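Glucose-6-phosphate 1-dehydrogenase (Mycobacterium avium, PDB 4LGV) catalyses the oxidation of glucose 6-phosphate to 6-phosphogluconolactone with reduction of a nicotinamide cofactor, the entry step of the pentose phosphate pathway. Local coordinates at residues G246-V251 against R442-V447; Y318-T323 against Q468-G473; N254-V259 against K346-R351; S139-I144 against R173-R178. All blocks are in the same frame, centred on the assembly; numbering follows the deposited sequence.

Contact 1: G246-V251 against R442-V447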
loop_
_atom_site.group_PDB
_atom_site.type_symbol
_atom_site.label_atom_id
_atom_site.label_comp_id
_atom_site.label_asym_id
_atom_site.label_seq_id
_atom_site.Cartn_x
_atom_site.Cartn_y
_atom_site.Cartn_z
ATOM N N GLY A 246 -27.617 -22.370 25.185
ATOM C CA GLY A 246 -27.848 -21.022 24.689
ATOM C C GLY A 246 -27.013 -20.747 23.437
ATOM O O GLY A 246 -26.012 -21.405 23.192
ATOM N N ALA A 247 -27.425 -19.735 22.672
ATOM C CA ALA A 247 -26.817 -19.408 21.381
ATOM C C ALA A 247 -25.329 -19.105 21.469
ATOM O O ALA A 247 -24.532 -19.628 20.707
ATOM C CB ALA A 247 -27.565 -18.246 20.746
ATOM N N VAL A 248 -24.921 -18.301 22.429
ATOM C CA VAL A 248 -23.477 -18.016 22.594
ATOM C C VAL A 248 -22.650 -19.304 22.679
ATOM O O VAL A 248 -21.675 -19.481 21.901
ATOM C CB VAL A 248 -23.189 -17.121 23.791
ATOM C CG1 VAL A 248 -21.696 -16.961 24.020
ATOM C CG2 VAL A 248 -23.792 -15.762 23.554
ATOM N N ARG A 249 -23.019 -20.209 23.577
ATOM C CA ARG A 249 -22.242 -21.451 23.725
ATOM C C ARG A 249 -22.413 -22.373 22.538
ATOM O O ARG A 249 -21.520 -23.149 22.201
ATOM C CB ARG A 249 -22.648 -22.213 24.979
ATOM C CG ARG A 249 -22.266 -21.527 26.294
ATOM C CD ARG A 249 -22.638 -22.431 27.449
ATOM N NE ARG A 249 -22.373 -21.809 28.740
ATOM C CZ ARG A 249 -23.227 -21.036 29.398
ATOM N NH1 ARG A 249 -24.440 -20.781 28.907
ATOM N NH2 ARG A 249 -22.870 -20.513 30.561
ATOM N N ASP A 250 -23.586 -22.301 21.920
ATOM C CA ASP A 250 -23.953 -23.237 20.869
ATOM C C ASP A 250 -23.204 -22.951 19.573
ATOM O O ASP A 250 -22.692 -23.856 18.971
ATOM C CB ASP A 250 -25.465 -23.187 20.628
ATOM C CG ASP A 250 -25.936 -24.255 19.688
ATOM O OD1 ASP A 250 -25.450 -25.400 19.804
ATOM O OD2 ASP A 250 -26.817 -23.964 18.839
ATOM N N VAL A 251 -23.177 -21.691 19.143
ATOM C CA VAL A 251 -22.610 -21.308 17.816
ATOM C C VAL A 251 -21.479 -20.283 17.816
ATOM O O VAL A 251 -20.652 -20.259 16.885
ATOM C CB VAL A 251 -23.710 -20.814 16.834
ATOM C CG1 VAL A 251 -24.753 -21.879 16.593
ATOM C CG2 VAL A 251 -24.429 -19.590 17.384
ATOM N N ARG A 442 -12.105 -17.511 26.944
ATOM C CA ARG A 442 -11.732 -16.229 27.552
ATOM C C ARG A 442 -12.514 -15.094 26.898
ATOM O O ARG A 442 -13.058 -14.236 27.583
ATOM C CB ARG A 442 -10.238 -15.971 27.372
ATOM C CG ARG A 442 -9.808 -14.553 27.756
ATOM C CD ARG A 442 -8.366 -14.243 27.413
ATOM N NE ARG A 442 -8.077 -14.281 25.972
ATOM C CZ ARG A 442 -8.424 -13.354 25.076
ATOM N NH1 ARG A 442 -9.106 -12.283 25.414
ATOM N NH2 ARG A 442 -8.064 -13.489 23.811
ATOM N N ILE A 443 -12.595 -15.117 25.568
ATOM C CA ILE A 443 -13.272 -14.065 24.830
ATOM C C ILE A 443 -14.737 -13.928 25.219
ATOM O O ILE A 443 -15.195 -12.818 25.474
ATOM C CB ILE A 443 -13.119 -14.269 23.313
ATOM C CG1 ILE A 443 -11.672 -14.021 22.927
ATOM C CG2 ILE A 443 -13.982 -13.313 22.530
ATOM C CD1 ILE A 443 -11.292 -14.578 21.588
ATOM N N VAL A 444 -15.456 -15.040 25.316
ATOM C CA VAL A 444 -16.926 -14.992 25.559
ATOM C C VAL A 444 -17.303 -14.931 27.041
ATOM O O VAL A 444 -18.423 -14.587 27.383
ATOM C CB VAL A 444 -17.696 -16.161 24.895
ATOM C CG1 VAL A 444 -17.441 -16.208 23.399
ATOM C CG2 VAL A 444 -17.362 -17.514 25.528
ATOM N N GLN A 445 -16.377 -15.264 27.926
ATOM C CA GLN A 445 -16.720 -15.401 29.349
ATOM C C GLN A 445 -17.520 -14.221 29.954
ATOM O O GLN A 445 -18.416 -14.443 30.717
ATOM C CB GLN A 445 -15.456 -15.674 30.161
ATOM C CG GLN A 445 -15.757 -16.093 31.577
ATOM C CD GLN A 445 -16.514 -17.400 31.557
ATOM O OE1 GLN A 445 -17.481 -17.554 32.278
ATOM N NE2 GLN A 445 -16.163 -18.300 30.626
ATOM N N PRO A 446 -17.185 -12.972 29.611
ATOM C CA PRO A 446 -17.832 -11.859 30.304
ATOM C C PRO A 446 -19.309 -11.805 30.012
ATOM O O PRO A 446 -20.099 -11.454 30.888
ATOM C CB PRO A 446 -17.132 -10.625 29.739
ATOM C CG PRO A 446 -15.776 -11.113 29.388
ATOM C CD PRO A 446 -15.971 -12.533 28.891
ATOM N N VAL A 447 -19.682 -12.202 28.805
ATOM C CA VAL A 447 -21.096 -12.307 28.433
ATOM C C VAL A 447 -21.808 -13.459 29.159
ATOM O O VAL A 447 -23.006 -13.373 29.475
ATOM C CB VAL A 447 -21.208 -12.437 26.901
ATOM C CG1 VAL A 447 -22.530 -13.023 26.482
ATOM C CG2 VAL A 447 -21.028 -11.076 26.277
#
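Val248 meets Val444 and Val447 without the help of any flat group. No ring, amide or guanidinium shows a face or an edge to the other segment, and the contact consists of branched aliphatic side chains. Val248 sits between its two partners and spends one methyl on each. CG1 lies anti to the backbone N (chi1 174°) and goes to CB of Val444, 4.2 Å away. CG2 lies beside the backbone N and reaches CG1 of Val447, also at 4.2 Å. Val248 and Val444 each face the other's helix and pass side by side. All three valines are buried, but the two contacts are long and the shared surface is small. The nearest backbone approach is 7.8 Å between CA of Val248 and CA of Val444. Helix 434-449 is kinked at Pro446, which has no N-H to donate, and the N of Val447 also misses its regular helical bond. Val447 N makes only a weak bond to Val444 O, at 3.0 Å. Glu316 holds the start of the other helix, taking the N-H of Val248. Val319 of strand 318-323 covers Val248 from a further side. Leu448 of helix 434-449 also touches Val248 and Arg249. The arrangement is helix-to-helix packing within the C-terminal domain of the glucose-6-phosphate dehydrogenase family, where helix 434-449 lies beside the first turns of helix 246-264.

Contact 2: Y318-T323 against Q468-G473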
loop_
_atom_site.group_PDB
_atom_site.type_symbol
_atom_site.label_atom_id
_atom_site.label_comp_id
_atom_site.label_asym_id
_atom_site.label_seq_id
_atom_site.Cartn_x
_atom_site.Cartn_y
_atom_site.Cartn_z
ATOM N N TYR A 318 -30.846 -16.080 20.576
ATOM C CA TYR A 318 -30.290 -15.093 19.628
ATOM C C TYR A 318 -29.260 -14.254 20.342
ATOM O O TYR A 318 -29.439 -13.952 21.518
ATOM C CB TYR A 318 -31.369 -14.148 19.111
ATOM C CG TYR A 318 -30.888 -12.973 18.263
ATOM C CD1 TYR A 318 -30.318 -11.844 18.856
ATOM C CD2 TYR A 318 -31.038 -12.973 16.887
ATOM C CE1 TYR A 318 -29.888 -10.769 18.101
ATOM C CE2 TYR A 318 -30.597 -11.900 16.113
ATOM C CZ TYR A 318 -30.011 -10.800 16.722
ATOM O OH TYR A 318 -29.594 -9.706 16.001
ATOM N N VAL A 319 -28.165 -13.913 19.642
ATOM C CA VAL A 319 -27.172 -12.960 20.160
ATOM C C VAL A 319 -26.662 -12.061 19.079
ATOM O O VAL A 319 -26.385 -12.514 17.993
ATOM C CB VAL A 319 -25.837 -13.583 20.594
ATOM C CG1 VAL A 319 -25.418 -13.051 21.965
ATOM C CG2 VAL A 319 -25.911 -15.081 20.590
ATOM N N ALA A 320 -26.425 -10.816 19.429
ATOM C CA ALA A 320 -25.722 -9.911 18.574
ATOM C C ALA A 320 -24.664 -9.232 19.418
ATOM O O ALA A 320 -24.927 -8.893 20.568
ATOM C CB ALA A 320 -26.650 -8.895 17.991
ATOM N N LEU A 321 -23.456 -9.086 18.865
ATOM C CA LEU A 321 -22.330 -8.596 19.646
ATOM C C LEU A 321 -21.300 -7.852 18.799
ATOM O O LEU A 321 -21.303 -7.923 17.577
ATOM C CB LEU A 321 -21.672 -9.736 20.393
ATOM C CG LEU A 321 -20.998 -10.826 19.557
ATOM C CD1 LEU A 321 -19.555 -10.466 19.124
ATOM C CD2 LEU A 321 -20.984 -12.137 20.319
ATOM N N ARG A 322 -20.443 -7.112 19.478
ATOM C CA ARG A 322 -19.375 -6.393 18.846
ATOM C C ARG A 322 -18.060 -6.902 19.392
ATOM O O ARG A 322 -17.907 -7.013 20.584
ATOM C CB ARG A 322 -19.486 -4.878 19.110
ATOM C CG ARG A 322 -18.362 -4.038 18.491
ATOM C CD ARG A 322 -18.609 -2.549 18.771
ATOM N NE ARG A 322 -17.622 -1.688 18.122
ATOM C CZ ARG A 322 -17.800 -0.391 17.803
ATOM N NH1 ARG A 322 -18.941 0.251 18.053
ATOM N NH2 ARG A 322 -16.812 0.286 17.228
ATOM N N THR A 323 -17.106 -7.120 18.504
ATOM C CA THR A 323 -15.754 -7.474 18.897
ATOM C C THR A 323 -14.744 -6.829 17.926
ATOM O O THR A 323 -15.085 -5.931 17.132
ATOM C CB THR A 323 -15.598 -9.009 18.927
ATOM O OG1 THR A 323 -14.298 -9.340 19.389
ATOM C CG2 THR A 323 -15.799 -9.599 17.553
ATOM N N GLN A 468 -30.337 -3.615 16.202
ATOM C CA GLN A 468 -30.149 -2.491 15.269
ATOM C C GLN A 468 -29.343 -1.374 15.920
ATOM O O GLN A 468 -28.521 -0.712 15.286
ATOM C CB GLN A 468 -31.500 -1.929 14.769
ATOM C CG GLN A 468 -32.425 -2.945 14.073
ATOM C CD GLN A 468 -31.773 -3.603 12.866
ATOM O OE1 GLN A 468 -31.372 -2.917 11.927
ATOM N NE2 GLN A 468 -31.652 -4.940 12.882
ATOM N N ALA A 469 -29.583 -1.151 17.202
ATOM C CA ALA A 469 -28.914 -0.053 17.920
ATOM C C ALA A 469 -27.405 -0.332 18.040
ATOM O O ALA A 469 -26.596 0.586 18.065
ATOM C CB ALA A 469 -29.537 0.173 19.283
ATOM N N LEU A 470 -27.039 -1.596 18.127
ATOM C CA LEU A 470 -25.628 -1.983 18.168
ATOM C C LEU A 470 -24.751 -1.343 17.074
ATOM O O LEU A 470 -23.630 -0.943 17.331
ATOM C CB LEU A 470 -25.536 -3.503 17.990
ATOM C CG LEU A 470 -24.561 -4.266 18.848
ATOM C CD1 LEU A 470 -24.726 -3.833 20.285
ATOM C CD2 LEU A 470 -24.758 -5.753 18.704
ATOM N N VAL A 471 -25.295 -1.274 15.866
ATOM C CA VAL A 471 -24.582 -0.766 14.704
ATOM C C VAL A 471 -24.957 0.697 14.358
ATOM O O VAL A 471 -24.697 1.160 13.249
ATOM C CB VAL A 471 -24.822 -1.689 13.479
ATOM C CG1 VAL A 471 -24.389 -3.110 13.792
ATOM C CG2 VAL A 471 -26.284 -1.676 13.039
ATOM N N HIS A 472 -25.528 1.423 15.324
ATOM C CA HIS A 472 -26.110 2.748 15.058
ATOM C C HIS A 472 -25.209 3.796 14.401
ATOM O O HIS A 472 -25.623 4.413 13.416
ATOM C CB HIS A 472 -26.968 3.278 16.285
ATOM C CG HIS A 472 -26.386 4.459 16.996
ATOM N ND1 HIS A 472 -26.767 5.770 16.764
ATOM C CD2 HIS A 472 -25.453 4.510 17.971
ATOM C CE1 HIS A 472 -26.084 6.571 17.566
ATOM N NE2 HIS A 472 -25.280 5.829 18.307
ATOM N N GLY A 473 -23.984 3.980 14.867
ATOM C CA GLY A 473 -23.025 4.860 14.164
ATOM C C GLY A 473 -22.198 4.175 13.064
ATOM O O GLY A 473 -21.241 4.756 12.537
HETATM O O HOH W 1 -21.696 -0.703 19.264
#
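Leu470 packs on Ala320 and Leu321 in an apolar contact between the short helix 466-470 and an inner strand of the large mixed sheet. It lies on the sheet face opposite to helix 246-264. Ala320 turns its methyl toward segment 468-473, while Leu321 points away and touches Val252 of that long helix. One methyl of Leu470 does nearly all the work. Its CD2 lies over the face of the peptide bond that joins the two strand residues, 3.6 Å from C of Ala320 and 3.6 Å from N of Leu321. The same CD2 is 3.7 Å from CB of Ala320. The first torsion of Leu470 is not staggered, chi1 -138°, and with it CD2 comes over that peptide. Ala467, one turn earlier, also touches Ala320 and widens the apolar patch. Arg322 lies further along the strand on the same face. Its chain is fully extended, and NH1 gives a hydrogen bond to a water at 3.2 Å. That water is in the guanidinium plane, at its edge, and donates in turn to O of Leu470 at 2.7 Å. The polar link between the segments is thus indirect. The positive charge of Arg322 probably polarises the water and strengthens its bond to the carbonyl. The chemistry implies a light hold, in which one leucine methyl supplies the packing and one water bonds the carbonyl of Leu470.

Contact 3: N254-V259 against K346-R351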
loop_
_atom_site.group_PDB
_atom_site.type_symbol
_atom_site.label_atom_id
_atom_site.label_comp_id
_atom_site.label_asym_id
_atom_site.label_seq_id
_atom_site.Cartn_x
_atom_site.Cartn_y
_atom_site.Cartn_z
ATOM N N ASN A 254 -17.250 -21.463 19.494
ATOM C CA ASN A 254 -16.423 -22.329 18.643
ATOM C C ASN A 254 -16.663 -22.001 17.161
ATOM O O ASN A 254 -15.791 -21.464 16.503
ATOM C CB ASN A 254 -16.701 -23.810 18.954
ATOM C CG ASN A 254 -15.626 -24.730 18.446
ATOM O OD1 ASN A 254 -14.475 -24.356 18.393
ATOM N ND2 ASN A 254 -15.998 -25.937 18.056
ATOM N N HIS A 255 -17.857 -22.288 16.654
ATOM C CA HIS A 255 -18.134 -22.183 15.206
ATOM C C HIS A 255 -17.828 -20.818 14.603
ATOM O O HIS A 255 -16.983 -20.705 13.697
ATOM C CB HIS A 255 -19.593 -22.568 14.939
ATOM C CG HIS A 255 -19.992 -22.566 13.493
ATOM N ND1 HIS A 255 -19.220 -23.127 12.507
ATOM C CD2 HIS A 255 -21.111 -22.106 12.869
ATOM C CE1 HIS A 255 -19.821 -22.984 11.335
ATOM N NE2 HIS A 255 -20.981 -22.388 11.527
ATOM N N LEU A 256 -18.496 -19.780 15.092
ATOM C CA LEU A 256 -18.416 -18.497 14.437
ATOM C C LEU A 256 -17.076 -17.828 14.668
ATOM O O LEU A 256 -16.556 -17.185 13.770
ATOM C CB LEU A 256 -19.571 -17.585 14.843
ATOM C CG LEU A 256 -20.938 -17.989 14.358
ATOM C CD1 LEU A 256 -22.024 -16.984 14.750
ATOM C CD2 LEU A 256 -20.961 -18.157 12.854
ATOM N N LEU A 257 -16.521 -17.956 15.871
ATOM C CA LEU A 257 -15.167 -17.431 16.104
ATOM C C LEU A 257 -14.127 -18.168 15.271
ATOM O O LEU A 257 -13.169 -17.571 14.795
ATOM C CB LEU A 257 -14.821 -17.487 17.583
ATOM C CG LEU A 257 -15.527 -16.414 18.433
ATOM C CD1 LEU A 257 -15.197 -16.585 19.910
ATOM C CD2 LEU A 257 -15.099 -15.035 17.982
ATOM N N GLN A 258 -14.333 -19.440 15.026
ATOM C CA GLN A 258 -13.418 -20.179 14.133
ATOM C C GLN A 258 -13.541 -19.666 12.687
ATOM O O GLN A 258 -12.565 -19.592 11.984
ATOM C CB GLN A 258 -13.700 -21.689 14.192
ATOM C CG GLN A 258 -13.201 -22.344 15.483
ATOM C CD GLN A 258 -11.794 -22.876 15.363
ATOM O OE1 GLN A 258 -11.393 -23.397 14.306
ATOM N NE2 GLN A 258 -11.027 -22.771 16.444
ATOM N N VAL A 259 -14.767 -19.353 12.273
ATOM C CA VAL A 259 -15.024 -18.789 10.944
ATOM C C VAL A 259 -14.326 -17.414 10.807
ATOM O O VAL A 259 -13.633 -17.169 9.830
ATOM C CB VAL A 259 -16.512 -18.616 10.657
ATOM C CG1 VAL A 259 -16.755 -17.680 9.491
ATOM C CG2 VAL A 259 -17.126 -19.953 10.302
ATOM N N LYS A 346 -32.211 -19.526 6.386
ATOM C CA LYS A 346 -31.057 -20.321 6.770
ATOM C C LYS A 346 -29.828 -19.862 5.986
ATOM O O LYS A 346 -29.712 -20.157 4.805
ATOM C CB LYS A 346 -31.316 -21.805 6.523
ATOM C CG LYS A 346 -30.190 -22.696 6.991
ATOM C CD LYS A 346 -30.391 -24.114 6.501
ATOM C CE LYS A 346 -29.181 -24.976 6.791
ATOM N NZ LYS A 346 -29.520 -26.418 6.685
ATOM N N VAL A 347 -28.930 -19.122 6.636
ATOM C CA VAL A 347 -27.736 -18.592 5.940
ATOM C C VAL A 347 -26.709 -18.164 6.935
ATOM O O VAL A 347 -27.040 -17.623 7.988
ATOM C CB VAL A 347 -28.111 -17.412 5.001
ATOM C CG1 VAL A 347 -28.753 -16.266 5.782
ATOM C CG2 VAL A 347 -26.935 -16.940 4.214
ATOM N N THR A 348 -25.455 -18.436 6.597
ATOM C CA THR A 348 -24.300 -17.950 7.352
ATOM C C THR A 348 -23.440 -17.168 6.408
ATOM O O THR A 348 -23.016 -17.687 5.358
ATOM C CB THR A 348 -23.481 -19.094 7.956
ATOM O OG1 THR A 348 -24.329 -19.822 8.854
ATOM C CG2 THR A 348 -22.313 -18.575 8.737
ATOM N N GLU A 349 -23.174 -15.928 6.774
ATOM C CA GLU A 349 -22.528 -14.970 5.887
ATOM C C GLU A 349 -21.471 -14.160 6.642
ATOM O O GLU A 349 -21.617 -13.856 7.814
ATOM C CB GLU A 349 -23.630 -14.007 5.368
ATOM C CG GLU A 349 -23.165 -12.726 4.732
ATOM C CD GLU A 349 -24.291 -11.807 4.324
ATOM O OE1 GLU A 349 -24.580 -10.812 5.067
ATOM O OE2 GLU A 349 -24.859 -12.049 3.251
ATOM N N VAL A 350 -20.384 -13.871 5.947
ATOM C CA VAL A 350 -19.374 -12.947 6.424
ATOM C C VAL A 350 -19.374 -11.809 5.400
ATOM O O VAL A 350 -19.078 -12.021 4.232
ATOM C CB VAL A 350 -17.993 -13.581 6.494
ATOM C CG1 VAL A 350 -16.941 -12.569 7.005
ATOM C CG2 VAL A 350 -17.996 -14.781 7.415
ATOM N N ARG A 351 -19.732 -10.608 5.843
ATOM C CA ARG A 351 -19.891 -9.490 4.919
ATOM C C ARG A 351 -18.853 -8.455 5.274
ATOM O O ARG A 351 -18.841 -7.934 6.364
ATOM C CB ARG A 351 -21.299 -8.876 5.034
ATOM C CG ARG A 351 -21.557 -7.691 4.107
ATOM C CD ARG A 351 -23.006 -7.303 4.149
ATOM N NE ARG A 351 -23.835 -8.337 3.554
ATOM C CZ ARG A 351 -24.286 -8.335 2.320
ATOM N NH1 ARG A 351 -24.000 -7.336 1.523
ATOM N NH2 ARG A 351 -25.017 -9.359 1.892
HETATM O O HOH W 2 -23.371 -22.223 9.721
#
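This is a helix-on-sheet contact in the alpha+beta C-terminal domain of the glucose-6-phosphate dehydrogenase family. Helix 246-264 lies across one face of the mixed sheet, and Val259 and Leu256 meet strand 347-354 there. Val259 CG1 touches Val350 CG2 at 3.8 Å. In Val259 that methyl is anti to the backbone N (chi1 163°), which carries it out to the strand. The two valine side chains lie alongside each other. One turn back, Leu256 swings its CD2 to CG2 of Thr348, a looser contact of 4.4 Å. Met229 of the neighbouring strand 222-230 also touches Leu256 and Thr348, so the apolar patch spans two strands. His255 adds a polar link through water. The water lies in the ring plane at its edge, 3.0 Å from NE2 of His255, and 2.7 Å from OG1 of Thr348. On its other ring nitrogen, ND1, the histidine is paired with Gln198, and the ring of Phe194 lies against it with planes at about 20°. The two polar partners and the nearby Phe194 ring would probably limit its rotation. The other face of the strand is charged. Glu349 points away from the helix and pairs there with Arg351 in a side-on salt bridge. NH2 of Arg351 donates to Glu349 OE2, which also accepts from Trp481 N. The straighter bond runs from Arg351 NE to Glu349 OE1, 3.0 Å at 173°, in the guanidinium plane but reaching the oxygen from above the carboxylate plane.

Contact 4: S139-I144 against R173-R178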
loop_
_atom_site.group_PDB
_atom_site.type_symbol
_atom_site.label_atom_id
_atom_site.label_comp_id
_atom_site.label_asym_id
_atom_site.label_seq_id
_atom_site.Cartn_x
_atom_site.Cartn_y
_atom_site.Cartn_z
ATOM N N SER A 139 -20.134 -35.818 31.248
ATOM C CA SER A 139 -19.631 -36.272 32.571
ATOM C C SER A 139 -18.966 -37.642 32.483
ATOM O O SER A 139 -18.167 -37.987 33.324
ATOM C CB SER A 139 -20.735 -36.268 33.629
ATOM O OG SER A 139 -21.812 -37.110 33.285
ATOM N N LEU A 140 -19.192 -38.366 31.393
ATOM C CA LEU A 140 -18.539 -39.663 31.203
ATOM C C LEU A 140 -17.289 -39.697 30.319
ATOM O O LEU A 140 -16.627 -40.741 30.234
ATOM C CB LEU A 140 -19.574 -40.657 30.708
ATOM C CG LEU A 140 -20.680 -40.932 31.722
ATOM C CD1 LEU A 140 -21.759 -41.840 31.134
ATOM C CD2 LEU A 140 -20.113 -41.579 32.978
ATOM N N PHE A 141 -16.893 -38.572 29.717
ATOM C CA PHE A 141 -15.709 -38.573 28.841
ATOM C C PHE A 141 -14.456 -38.997 29.586
ATOM O O PHE A 141 -13.644 -39.825 29.115
ATOM C CB PHE A 141 -15.493 -37.194 28.191
ATOM C CG PHE A 141 -16.576 -36.789 27.212
ATOM C CD1 PHE A 141 -17.369 -37.720 26.598
ATOM C CD2 PHE A 141 -16.751 -35.457 26.884
ATOM C CE1 PHE A 141 -18.333 -37.344 25.686
ATOM C CE2 PHE A 141 -17.716 -35.065 25.975
ATOM C CZ PHE A 141 -18.506 -36.012 25.370
ATOM N N ALA A 142 -14.234 -38.346 30.719
ATOM C CA ALA A 142 -12.995 -38.567 31.454
ATOM C C ALA A 142 -12.974 -39.971 32.037
ATOM O O ALA A 142 -11.979 -40.675 31.903
ATOM C CB ALA A 142 -12.816 -37.517 32.528
ATOM N N PRO A 143 -14.084 -40.400 32.645
ATOM C CA PRO A 143 -14.074 -41.769 33.162
ATOM C C PRO A 143 -13.789 -42.830 32.100
ATOM O O PRO A 143 -13.075 -43.782 32.383
ATOM C CB PRO A 143 -15.485 -41.935 33.743
ATOM C CG PRO A 143 -15.867 -40.566 34.189
ATOM C CD PRO A 143 -15.247 -39.636 33.159
ATOM N N ILE A 144 -14.345 -42.669 30.895
ATOM C CA ILE A 144 -14.107 -43.613 29.813
ATOM C C ILE A 144 -12.629 -43.607 29.400
ATOM O O ILE A 144 -11.987 -44.649 29.248
ATOM C CB ILE A 144 -14.985 -43.269 28.590
ATOM C CG1 ILE A 144 -16.442 -43.574 28.896
ATOM C CG2 ILE A 144 -14.537 -44.074 27.374
ATOM C CD1 ILE A 144 -17.431 -42.994 27.916
ATOM N N ARG A 173 -11.216 -26.166 30.876
ATOM C CA ARG A 173 -9.871 -26.446 31.381
ATOM C C ARG A 173 -9.819 -27.710 32.229
ATOM O O ARG A 173 -8.860 -28.463 32.127
ATOM C CB ARG A 173 -9.331 -25.270 32.195
ATOM C CG ARG A 173 -8.704 -24.181 31.343
ATOM C CD ARG A 173 -8.177 -23.021 32.177
ATOM N NE ARG A 173 -7.032 -23.492 32.962
ATOM C CZ ARG A 173 -5.789 -23.675 32.492
ATOM N NH1 ARG A 173 -5.470 -23.397 31.223
ATOM N NH2 ARG A 173 -4.850 -24.137 33.305
ATOM N N ASP A 174 -10.826 -27.934 33.072
ATOM C CA ASP A 174 -10.861 -29.132 33.926
ATOM C C ASP A 174 -11.003 -30.388 33.099
ATOM O O ASP A 174 -10.301 -31.361 33.334
ATOM C CB ASP A 174 -12.002 -29.096 34.972
ATOM C CG ASP A 174 -11.836 -27.966 36.010
ATOM O OD1 ASP A 174 -10.740 -27.361 36.137
ATOM O OD2 ASP A 174 -12.830 -27.676 36.707
ATOM N N LEU A 175 -11.927 -30.374 32.146
ATOM C CA LEU A 175 -12.132 -31.520 31.305
ATOM C C LEU A 175 -10.848 -31.805 30.575
ATOM O O LEU A 175 -10.333 -32.927 30.564
ATOM C CB LEU A 175 -13.269 -31.272 30.317
ATOM C CG LEU A 175 -13.394 -32.292 29.185
ATOM C CD1 LEU A 175 -13.521 -33.699 29.731
ATOM C CD2 LEU A 175 -14.603 -31.962 28.303
ATOM N N ASN A 176 -10.327 -30.767 29.960
ATOM C CA ASN A 176 -9.098 -30.896 29.206
ATOM C C ASN A 176 -7.894 -31.446 29.975
ATOM O O ASN A 176 -7.086 -32.190 29.426
ATOM C CB ASN A 176 -8.720 -29.545 28.646
ATOM C CG ASN A 176 -7.826 -29.680 27.476
ATOM O OD1 ASN A 176 -8.238 -30.240 26.464
ATOM N ND2 ASN A 176 -6.583 -29.200 27.592
ATOM N N ALA A 177 -7.747 -31.017 31.224
ATOM C CA ALA A 177 -6.631 -31.469 32.078
ATOM C C ALA A 177 -6.742 -32.964 32.303
ATOM O O ALA A 177 -5.740 -33.665 32.260
ATOM C CB ALA A 177 -6.611 -30.730 33.437
ATOM N N ARG A 178 -7.964 -33.452 32.506
ATOM C CA ARG A 178 -8.159 -34.882 32.714
ATOM C C ARG A 178 -7.841 -35.717 31.455
ATOM O O ARG A 178 -7.197 -36.754 31.548
ATOM C CB ARG A 178 -9.560 -35.134 33.209
ATOM C CG ARG A 178 -9.790 -34.562 34.608
ATOM C CD ARG A 178 -11.142 -34.987 35.149
ATOM N NE ARG A 178 -11.159 -36.412 35.463
ATOM C CZ ARG A 178 -12.219 -37.071 35.933
ATOM N NH1 ARG A 178 -13.384 -36.452 36.145
ATOM N NH2 ARG A 178 -12.123 -38.371 36.171
#
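Phe141 and Ala142 form the first turn of helix 141-150, and they pack on Leu175 and Arg178 of helix 169-180. Both helices belong to the Rossmann-type dinucleotide-binding fold, with a parallel sheet of strand order 3-2-1-4-5-6. Helix 141-150 is the crossover from strand 130-134 to strand 158-162, and helix 169-180 follows the next strand. The two helices are neighbours on one face of the sheet. Ser139 and Leu140 are the end of a short 3-10 segment that leads into helix 141-150. Leu140 O then accepts from Ile144 N at 3.1 Å and starts the regular helix. Phe141 comes next. Its CB is 4.3 Å from CD1 of Leu175, and CD2 of the same leucine lies at the ring edge, near the ring plane. The ring itself reaches Leu134 of the sheet. Ala142 follows and makes the closest approach, with its CA 6.2 Å from that of Arg178. Arg178 closes the outer side of the contact, where it is exposed to solvent. Its chain bends at chi3 (70°), which lays the flat guanidinium alongside helix 141-150. NH2 of Arg178 then forms a salt bridge with Glu146 of that helix, which helps to hold the group in place. The charged plane thereby rests on an apolar methyl. CB of Ala142 sits over the centre of one guanidinium face, 3.5 Å from CZ of Arg178 and 3.5 Å from NE.

Contacts 1, 2 and 3 lie in one C-terminal domain, and contact 1 touches both of the others. Contacts 1 and 3 share helix 246-264 and have centres about 14 Å apart. Contact 1 touches contact 2 where Val248 CG2 meets Val319 CG1 at 3.5 Å. Contacts 2 and 3 reach the same sheet, but their nearest atoms are about 5 Å apart. Contact 4 lies in the nucleotide-binding domain, its centre about 21 Å from that of contact 1. Arg173 and Asn176 bridge the domains by bonding Glu438 and Glu434 of helix 434-449. As in relatives, the sugar phosphate site probably lies between the domains, near helix 246-264 and thus nearer contact 3 than contact 4.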